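Side-chain contacts in serine protease pet (Escherichia coli, PDB 4OM9), which is a secreted serine protease and enterotoxin of enteroaggregative Escherichia coli, probably acting on the host cytoskeletal protein alpha-fodrin: residues N412-G415 / G421-F424; K441-T446 / T450-S455; V481-H486 / L496-D501. All blocks are in the same frame, centred on the assembly; numbering follows the deposited sequence.

Contact 1: residues N412-G415 / G421-F424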
loop_
_atom_site.group_PDB
_atom_site.type_symbol
_atom_site.label_atom_id
_atom_site.label_comp_id
_atom_site.label_asym_id
_atom_site.label_seq_id
_atom_site.Cartn_x
_atom_site.Cartn_y
_atom_site.Cartn_z
ATOM N N ASN A 412 -13.405 -23.719 -15.961
ATOM C CA ASN A 412 -14.461 -23.544 -14.970
ATOM C C ASN A 412 -14.227 -24.386 -13.705
ATOM O O ASN A 412 -15.145 -25.011 -13.172
ATOM C CB ASN A 412 -15.810 -23.894 -15.593
ATOM C CG ASN A 412 -16.956 -23.098 -14.989
ATOM O OD1 ASN A 412 -16.815 -21.910 -14.689
ATOM N ND2 ASN A 412 -18.095 -23.750 -14.807
ATOM N N ALA A 413 -12.984 -24.404 -13.249
ATOM C CA ALA A 413 -12.589 -25.193 -12.078
ATOM C C ALA A 413 -13.087 -24.635 -10.750
ATOM O O ALA A 413 -13.203 -25.382 -9.804
ATOM C CB ALA A 413 -11.083 -25.330 -12.027
ATOM N N LEU A 414 -13.362 -23.336 -10.666
ATOM C CA LEU A 414 -13.841 -22.750 -9.415
ATOM C C LEU A 414 -15.335 -22.970 -9.283
ATOM O O LEU A 414 -15.940 -23.629 -10.135
ATOM C CB LEU A 414 -13.485 -21.255 -9.321
ATOM C CG LEU A 414 -12.096 -20.967 -8.739
ATOM C CD1 LEU A 414 -11.716 -19.453 -8.792
ATOM C CD2 LEU A 414 -11.905 -21.525 -7.299
ATOM N N GLY A 415 -15.919 -22.441 -8.211
ATOM C CA GLY A 415 -17.292 -22.730 -7.842
ATOM C C GLY A 415 -18.321 -21.702 -8.264
ATOM O O GLY A 415 -18.039 -20.807 -9.055
ATOM N N GLY A 421 -16.864 -19.393 -5.130
ATOM C CA GLY A 421 -16.674 -20.441 -4.149
ATOM C C GLY A 421 -15.285 -20.568 -3.549
ATOM O O GLY A 421 -14.871 -21.674 -3.217
ATOM N N ILE A 422 -14.570 -19.453 -3.402
ATOM C CA ILE A 422 -13.298 -19.487 -2.701
ATOM C C ILE A 422 -13.181 -18.305 -1.720
ATOM O O ILE A 422 -13.672 -17.186 -1.950
ATOM C CB ILE A 422 -12.112 -19.540 -3.705
ATOM C CG1 ILE A 422 -10.775 -19.690 -2.962
ATOM C CG2 ILE A 422 -12.131 -18.354 -4.677
ATOM C CD1 ILE A 422 -9.634 -20.208 -3.813
ATOM N N PHE A 423 -12.577 -18.594 -0.581
ATOM C CA PHE A 423 -12.618 -17.708 0.568
ATOM C C PHE A 423 -11.258 -17.787 1.213
ATOM O O PHE A 423 -10.700 -18.874 1.350
ATOM C CB PHE A 423 -13.734 -18.106 1.547
ATOM C CG PHE A 423 -15.097 -18.181 0.906
ATOM C CD1 PHE A 423 -15.491 -19.319 0.200
ATOM C CD2 PHE A 423 -15.977 -17.106 0.986
ATOM C CE1 PHE A 423 -16.736 -19.375 -0.425
ATOM C CE2 PHE A 423 -17.223 -17.155 0.367
ATOM C CZ PHE A 423 -17.601 -18.289 -0.334
ATOM N N PHE A 424 -10.720 -16.625 1.573
ATOM C CA PHE A 424 -9.387 -16.524 2.120
ATOM C C PHE A 424 -9.483 -15.859 3.474
ATOM O O PHE A 424 -9.792 -14.676 3.516
ATOM C CB PHE A 424 -8.474 -15.686 1.227
ATOM C CG PHE A 424 -8.534 -16.023 -0.251
ATOM C CD1 PHE A 424 -9.571 -15.567 -1.045
ATOM C CD2 PHE A 424 -7.502 -16.724 -0.854
ATOM C CE1 PHE A 424 -9.614 -15.871 -2.403
ATOM C CE2 PHE A 424 -7.527 -17.012 -2.221
ATOM C CZ PHE A 424 -8.586 -16.602 -2.992
#
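Gly421 meets Gly415 where the loop leading out of strand 404-408 folds back beside the start of the next strand. Their CA atoms are 4.4 Å apart, and Gly415 C approaches Gly421 N to 4.2 Å, so the two backbones pass with nothing but main chain between them. Gly421 has positive phi (59°), a conformation that glycine adopts readily, and it marks the turn from loop into strand 422-424.

Ile422 is the first strand residue and supplies the side-chain part of the contact. The CD2 branch of Leu414 lies 4.1 Å from Ile422 CB and equally far from the CG2 methyl, touching the branch point rather than the far end of the isoleucine. CG2 takes the place between the backbone N and the carbonyl carbon, because CG1 is anti to the N (chi1 -175°). The two side chains cross at a slant, and Ile397 of the neighbouring strand 397-399 and Phe440 of strand 438-440, on another face, touch both.

Phe423 and Phe424 carry the strand onward, Phe423 through backbone hydrogen bonds to Ile397 and Val399, Phe424 through its backbone to Ala444 and by packing on Val399 and Ile443.

Chemically, the contact is hydrocarbon against hydrocarbon beside a glycine-to-glycine passage. It has no directional bond across it; the fit rests on van der Waals packing and on two residues without side chains at the close backbone approach, as expected inside a parallel beta-helix.

Contact 2: residues K441-T446 / T450-S455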
loop_
_atom_site.group_PDB
_atom_site.type_symbol
_atom_site.label_atom_id
_atom_site.label_comp_id
_atom_site.label_asym_id
_atom_site.label_seq_id
_atom_site.Cartn_x
_atom_site.Cartn_y
_atom_site.Cartn_z
ATOM N N LYS A 441 -17.905 -11.758 -9.160
ATOM C CA LYS A 441 -18.689 -10.630 -8.735
ATOM C C LYS A 441 -17.897 -9.913 -7.617
ATOM O O LYS A 441 -17.799 -8.687 -7.596
ATOM C CB LYS A 441 -20.045 -11.104 -8.237
ATOM C CG LYS A 441 -21.091 -10.037 -8.070
ATOM C CD LYS A 441 -22.145 -10.114 -9.175
ATOM C CE LYS A 441 -23.423 -9.407 -8.724
ATOM N NZ LYS A 441 -23.132 -8.114 -8.001
ATOM N N LYS A 442 -17.321 -10.711 -6.708
ATOM C CA LYS A 442 -16.529 -10.236 -5.565
ATOM C C LYS A 442 -15.490 -11.287 -5.146
ATOM O O LYS A 442 -15.811 -12.475 -5.071
ATOM C CB LYS A 442 -17.429 -9.909 -4.364
ATOM C CG LYS A 442 -18.108 -8.556 -4.430
ATOM C CD LYS A 442 -18.915 -8.248 -3.174
ATOM C CE LYS A 442 -20.224 -9.031 -3.125
ATOM N NZ LYS A 442 -21.214 -8.375 -2.219
ATOM N N ILE A 443 -14.250 -10.866 -4.891
ATOM C CA ILE A 443 -13.288 -11.780 -4.281
ATOM C C ILE A 443 -13.425 -11.736 -2.767
ATOM O O ILE A 443 -13.336 -10.658 -2.174
ATOM C CB ILE A 443 -11.840 -11.445 -4.616
ATOM C CG1 ILE A 443 -11.625 -11.383 -6.112
ATOM C CG2 ILE A 443 -10.916 -12.477 -3.982
ATOM C CD1 ILE A 443 -10.591 -10.293 -6.523
ATOM N N ALA A 444 -13.626 -12.892 -2.140
ATOM C CA ALA A 444 -13.781 -12.930 -0.693
ATOM C C ALA A 444 -12.443 -13.103 0.038
ATOM O O ALA A 444 -12.080 -14.213 0.469
ATOM C CB ALA A 444 -14.742 -14.023 -0.297
ATOM N N ALA A 445 -11.739 -11.976 0.200
ATOM C CA ALA A 445 -10.408 -11.932 0.785
ATOM C C ALA A 445 -10.478 -11.071 2.010
ATOM O O ALA A 445 -11.100 -10.017 1.936
ATOM C CB ALA A 445 -9.413 -11.372 -0.218
ATOM N N THR A 446 -9.893 -11.497 3.142
ATOM C CA THR A 446 -9.939 -10.643 4.339
ATOM C C THR A 446 -8.761 -9.703 4.422
ATOM O O THR A 446 -8.879 -8.653 5.005
ATOM C CB THR A 446 -9.995 -11.435 5.683
ATOM O OG1 THR A 446 -8.783 -12.186 5.889
ATOM C CG2 THR A 446 -11.097 -12.384 5.642
ATOM N N THR A 450 -3.621 -12.431 0.900
ATOM C CA THR A 450 -4.152 -13.048 -0.309
ATOM C C THR A 450 -3.595 -12.404 -1.586
ATOM O O THR A 450 -3.552 -11.172 -1.717
ATOM C CB THR A 450 -5.701 -12.951 -0.353
ATOM O OG1 THR A 450 -6.257 -13.681 0.742
ATOM C CG2 THR A 450 -6.254 -13.491 -1.660
ATOM N N THR A 451 -3.174 -13.244 -2.525
ATOM C CA THR A 451 -2.766 -12.768 -3.829
ATOM C C THR A 451 -3.370 -13.652 -4.923
ATOM O O THR A 451 -3.420 -14.891 -4.810
ATOM C CB THR A 451 -1.242 -12.745 -3.975
ATOM O OG1 THR A 451 -0.667 -12.058 -2.856
ATOM C CG2 THR A 451 -0.838 -12.037 -5.281
ATOM N N ILE A 452 -3.865 -12.996 -5.965
ATOM C CA ILE A 452 -4.321 -13.684 -7.164
ATOM C C ILE A 452 -3.255 -13.451 -8.188
ATOM O O ILE A 452 -2.876 -12.317 -8.436
ATOM C CB ILE A 452 -5.681 -13.171 -7.633
ATOM C CG1 ILE A 452 -6.744 -13.525 -6.581
ATOM C CG2 ILE A 452 -6.023 -13.725 -9.020
ATOM C CD1 ILE A 452 -8.129 -12.959 -6.854
ATOM N N THR A 453 -2.726 -14.528 -8.742
ATOM C CA THR A 453 -1.588 -14.433 -9.642
ATOM C C THR A 453 -1.783 -15.267 -10.901
ATOM O O THR A 453 -2.827 -15.887 -11.104
ATOM C CB THR A 453 -0.294 -14.896 -8.949
ATOM O OG1 THR A 453 0.827 -14.515 -9.757
ATOM C CG2 THR A 453 -0.301 -16.450 -8.757
ATOM N N ASN A 454 -0.770 -15.279 -11.754
ATOM C CA ASN A 454 -0.747 -16.217 -12.857
ATOM C C ASN A 454 0.681 -16.554 -13.244
ATOM O O ASN A 454 1.383 -15.730 -13.826
ATOM C CB ASN A 454 -1.498 -15.675 -14.060
ATOM C CG ASN A 454 -1.306 -16.539 -15.291
ATOM O OD1 ASN A 454 -1.203 -17.756 -15.183
ATOM N ND2 ASN A 454 -1.217 -15.912 -16.465
ATOM N N SER A 455 1.094 -17.777 -12.911
ATOM C CA SER A 455 2.467 -18.224 -13.072
ATOM C C SER A 455 2.764 -18.643 -14.502
ATOM O O SER A 455 3.901 -18.957 -14.843
ATOM C CB SER A 455 2.754 -19.393 -12.105
ATOM O OG SER A 455 1.903 -20.512 -12.348
#
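Ile443 covers the end of Ile452 with most of its side chain. The CD1 methyl groups of Ile443 and Ile452 meet tip to tip at 3.6 Å, and Ile452 CD1 also lies 3.9 Å from Ile443 CG1 and 4.0 Å from Ile443 CG2. One methyl thus rests against both branches of its partner. Ile452 can reach this far because its CD1 is anti to CA (chi2 174°), which stretches the longer branch to full length.

Further along, where the chain is about to turn the corner, the gap narrows. The CA atoms of Ile443 and Ile452 are 9.6 Å apart, those of Ala445 and Thr450 only 6.4 Å, and the side chains shorten to match. The methyl of Ala445 lies 4.0 Å from both OG1 and CB of Thr450, with CG2 scarcely farther, so it sits against the branching end of the threonine as a whole and favours neither arm.

The backbone at 443-445 is kinked by an inverse gamma turn centred on Ala444, with a weak bond from Ala445 N to Ile443 O. That carbonyl oxygen also accepts a hydrogen bond from the hydroxyl of Tyr471.

Tyr473, on strand 471-473, touches Ile443, Ala445 and Ile452 together, and Leu463 and Val465 of strand 461-465 close over the isoleucines. No helix is involved. The short, weakly bonded strand at about 444-445 ends a parallel sheet whose preceding member is 422-424, whereas strand 451-453 lies between 429-432 and 476-477 on another face, so the contact spans the interior between two faces of the beta-helix near the corner joining them.

Contact 3: residues V481-H486 / L496-D501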
loop_
_atom_site.group_PDB
_atom_site.type_symbol
_atom_site.label_atom_id
_atom_site.label_comp_id
_atom_site.label_asym_id
_atom_site.label_seq_id
_atom_site.Cartn_x
_atom_site.Cartn_y
_atom_site.Cartn_z
ATOM N N VAL A 481 -1.214 -11.236 -15.378
ATOM C CA VAL A 481 -2.648 -11.027 -15.245
ATOM C C VAL A 481 -3.106 -9.722 -15.932
ATOM O O VAL A 481 -2.357 -8.748 -16.018
ATOM C CB VAL A 481 -3.047 -10.997 -13.750
ATOM C CG1 VAL A 481 -4.522 -10.725 -13.566
ATOM C CG2 VAL A 481 -2.639 -12.314 -13.030
ATOM N N ARG A 482 -4.330 -9.715 -16.435
ATOM C CA ARG A 482 -4.977 -8.476 -16.829
ATOM C C ARG A 482 -6.238 -8.364 -16.004
ATOM O O ARG A 482 -6.953 -9.358 -15.837
ATOM C CB ARG A 482 -5.289 -8.449 -18.324
ATOM C CG ARG A 482 -6.397 -7.506 -18.725
ATOM C CD ARG A 482 -6.667 -7.654 -20.215
ATOM N NE ARG A 482 -7.844 -6.916 -20.663
ATOM C CZ ARG A 482 -7.812 -5.701 -21.204
ATOM N NH1 ARG A 482 -6.659 -5.058 -21.355
ATOM N NH2 ARG A 482 -8.942 -5.128 -21.600
ATOM N N LEU A 483 -6.486 -7.168 -15.465
ATOM C CA LEU A 483 -7.627 -6.934 -14.587
ATOM C C LEU A 483 -8.686 -6.100 -15.273
ATOM O O LEU A 483 -8.368 -5.035 -15.787
ATOM C CB LEU A 483 -7.183 -6.225 -13.319
ATOM C CG LEU A 483 -8.277 -5.772 -12.348
ATOM C CD1 LEU A 483 -9.059 -6.939 -11.824
ATOM C CD2 LEU A 483 -7.663 -5.055 -11.185
ATOM N N GLU A 484 -9.935 -6.568 -15.256
ATOM C CA GLU A 484 -11.032 -5.853 -15.889
ATOM C C GLU A 484 -12.196 -5.595 -14.947
ATOM O O GLU A 484 -12.698 -6.502 -14.313
ATOM C CB GLU A 484 -11.537 -6.619 -17.128
ATOM C CG GLU A 484 -10.480 -6.808 -18.185
ATOM C CD GLU A 484 -10.987 -7.476 -19.441
ATOM O OE1 GLU A 484 -12.178 -7.846 -19.491
ATOM O OE2 GLU A 484 -10.184 -7.638 -20.387
ATOM N N HIS A 485 -12.652 -4.355 -14.879
ATOM C CA HIS A 485 -13.868 -4.032 -14.138
ATOM C C HIS A 485 -14.890 -3.470 -15.149
ATOM O O HIS A 485 -15.053 -2.267 -15.247
ATOM C CB HIS A 485 -13.531 -3.043 -13.014
ATOM C CG HIS A 485 -14.691 -2.626 -12.168
ATOM N ND1 HIS A 485 -15.609 -3.516 -11.658
ATOM C CD2 HIS A 485 -15.055 -1.410 -11.700
ATOM C CE1 HIS A 485 -16.495 -2.868 -10.928
ATOM N NE2 HIS A 485 -16.182 -1.587 -10.935
ATOM N N HIS A 486 -15.530 -4.356 -15.925
ATOM C CA HIS A 486 -16.468 -3.982 -16.996
ATOM C C HIS A 486 -17.930 -4.234 -16.636
ATOM O O HIS A 486 -18.297 -5.319 -16.171
ATOM C CB HIS A 486 -16.171 -4.757 -18.274
ATOM C CG HIS A 486 -14.800 -4.532 -18.831
ATOM N ND1 HIS A 486 -14.348 -5.186 -19.949
ATOM C CD2 HIS A 486 -13.796 -3.715 -18.423
ATOM C CE1 HIS A 486 -13.113 -4.779 -20.226
ATOM N NE2 HIS A 486 -12.758 -3.894 -19.314
ATOM N N LEU A 496 -15.278 -0.413 -7.534
ATOM C CA LEU A 496 -14.260 -1.390 -7.178
ATOM C C LEU A 496 -13.092 -0.657 -6.530
ATOM O O LEU A 496 -12.449 0.196 -7.165
ATOM C CB LEU A 496 -13.787 -2.170 -8.400
ATOM C CG LEU A 496 -12.592 -3.082 -8.124
ATOM C CD1 LEU A 496 -12.927 -4.072 -7.016
ATOM C CD2 LEU A 496 -12.107 -3.802 -9.381
ATOM N N ILE A 497 -12.842 -0.990 -5.263
ATOM C CA ILE A 497 -11.799 -0.363 -4.462
ATOM C C ILE A 497 -10.666 -1.345 -4.161
ATOM O O ILE A 497 -10.890 -2.385 -3.566
ATOM C CB ILE A 497 -12.387 0.173 -3.148
ATOM C CG1 ILE A 497 -13.521 1.151 -3.459
ATOM C CG2 ILE A 497 -11.303 0.831 -2.300
ATOM C CD1 ILE A 497 -14.661 1.121 -2.453
ATOM N N LEU A 498 -9.457 -1.033 -4.605
ATOM C CA LEU A 498 -8.319 -1.910 -4.365
ATOM C C LEU A 498 -7.486 -1.344 -3.221
ATOM O O LEU A 498 -7.007 -0.188 -3.314
ATOM C CB LEU A 498 -7.469 -2.069 -5.622
ATOM C CG LEU A 498 -7.912 -3.006 -6.768
ATOM C CD1 LEU A 498 -9.252 -3.758 -6.511
ATOM C CD2 LEU A 498 -7.936 -2.278 -8.100
ATOM N N ASP A 499 -7.351 -2.156 -2.165
ATOM C CA ASP A 499 -6.697 -1.855 -0.873
ATOM C C ASP A 499 -5.324 -2.472 -0.732
ATOM O O ASP A 499 -4.626 -2.249 0.276
ATOM C CB ASP A 499 -7.526 -2.418 0.299
ATOM C CG ASP A 499 -7.985 -1.364 1.233
ATOM O OD1 ASP A 499 -7.750 -0.193 0.903
ATOM O OD2 ASP A 499 -8.595 -1.684 2.268
ATOM N N GLY A 500 -4.999 -3.357 -1.671
ATOM C CA GLY A 500 -3.757 -4.104 -1.619
ATOM C C GLY A 500 -2.839 -3.714 -2.758
ATOM O O GLY A 500 -3.098 -2.747 -3.469
ATOM N N ASP A 501 -1.766 -4.474 -2.931
ATOM C CA ASP A 501 -0.820 -4.215 -4.005
ATOM C C ASP A 501 -1.288 -4.848 -5.309
ATOM O O ASP A 501 -1.698 -6.024 -5.342
ATOM C CB ASP A 501 0.569 -4.737 -3.631
ATOM C CG ASP A 501 1.145 -4.012 -2.457
ATOM O OD1 ASP A 501 1.221 -2.763 -2.521
ATOM O OD2 ASP A 501 1.501 -4.677 -1.460
#
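Strands 481-486 and 496-498 run in roughly opposite senses on different faces of the beta-helix, closest at His485 and Leu496, whose CA atoms are 7.5 Å apart. Too far apart to pair as strands, they are joined through side chains that point into the space between them.

The principal pair is His485 with Leu496. Leu496 sets its CB over the middle of the imidazole, 3.6 Å from the ring centroid and only 12° off the ring normal, a CH-pi contact over the face. The CD2 methyl of the same leucine lies 4.0 Å from His485 CB, and the two side chains run antiparallel alongside one another. With its CG anti to the backbone N (chi1 -180°), the histidine extends into the interior and presents one ring face to the leucine.

A second, lighter contact lies two residues before His485 and two after Leu496. Here Leu483 and Leu498 meet end to end, their CD2 methyls 4.2 Å apart. Leu463 and Ile507, from strands flanking 481-486, touch Leu483, while Tyr473 touches Leu498.

Of the four side chains that touch, the histidine is the polar one, and both its ring nitrogens have carbonyl partners: ND1 bonds Val465 O and NE2 bonds Ala494 O. These bonds fix the rotation of the ring and hold its face toward Leu496. Because a carbonyl oxygen brings no proton of its own, two such acceptors would be expected to favour protonation of both nitrogens, giving a buried imidazolium with aliphatic carbon packed over its face.

Overall arrangement
The three contacts follow one another in series along the chain, each closing before the next opens, and step along the axis of the parallel beta-helix that forms the stalk of the passenger domain. Contacts 1 and 2 have centres 10 Å apart and touch directly: strands 422-424 and 444-445 are neighbours in one sheet, with Phe424 N 3.0 Å from Ala444 O in a probable hydrogen bond. Contacts 2 and 3, also 10 Å between centres, meet where Asn454 packs on Val481. Contacts 1 and 3 are 18 Å apart by centres and do not touch. Together they illustrate neighbouring turns packed inside and joined through shared strands and side chains.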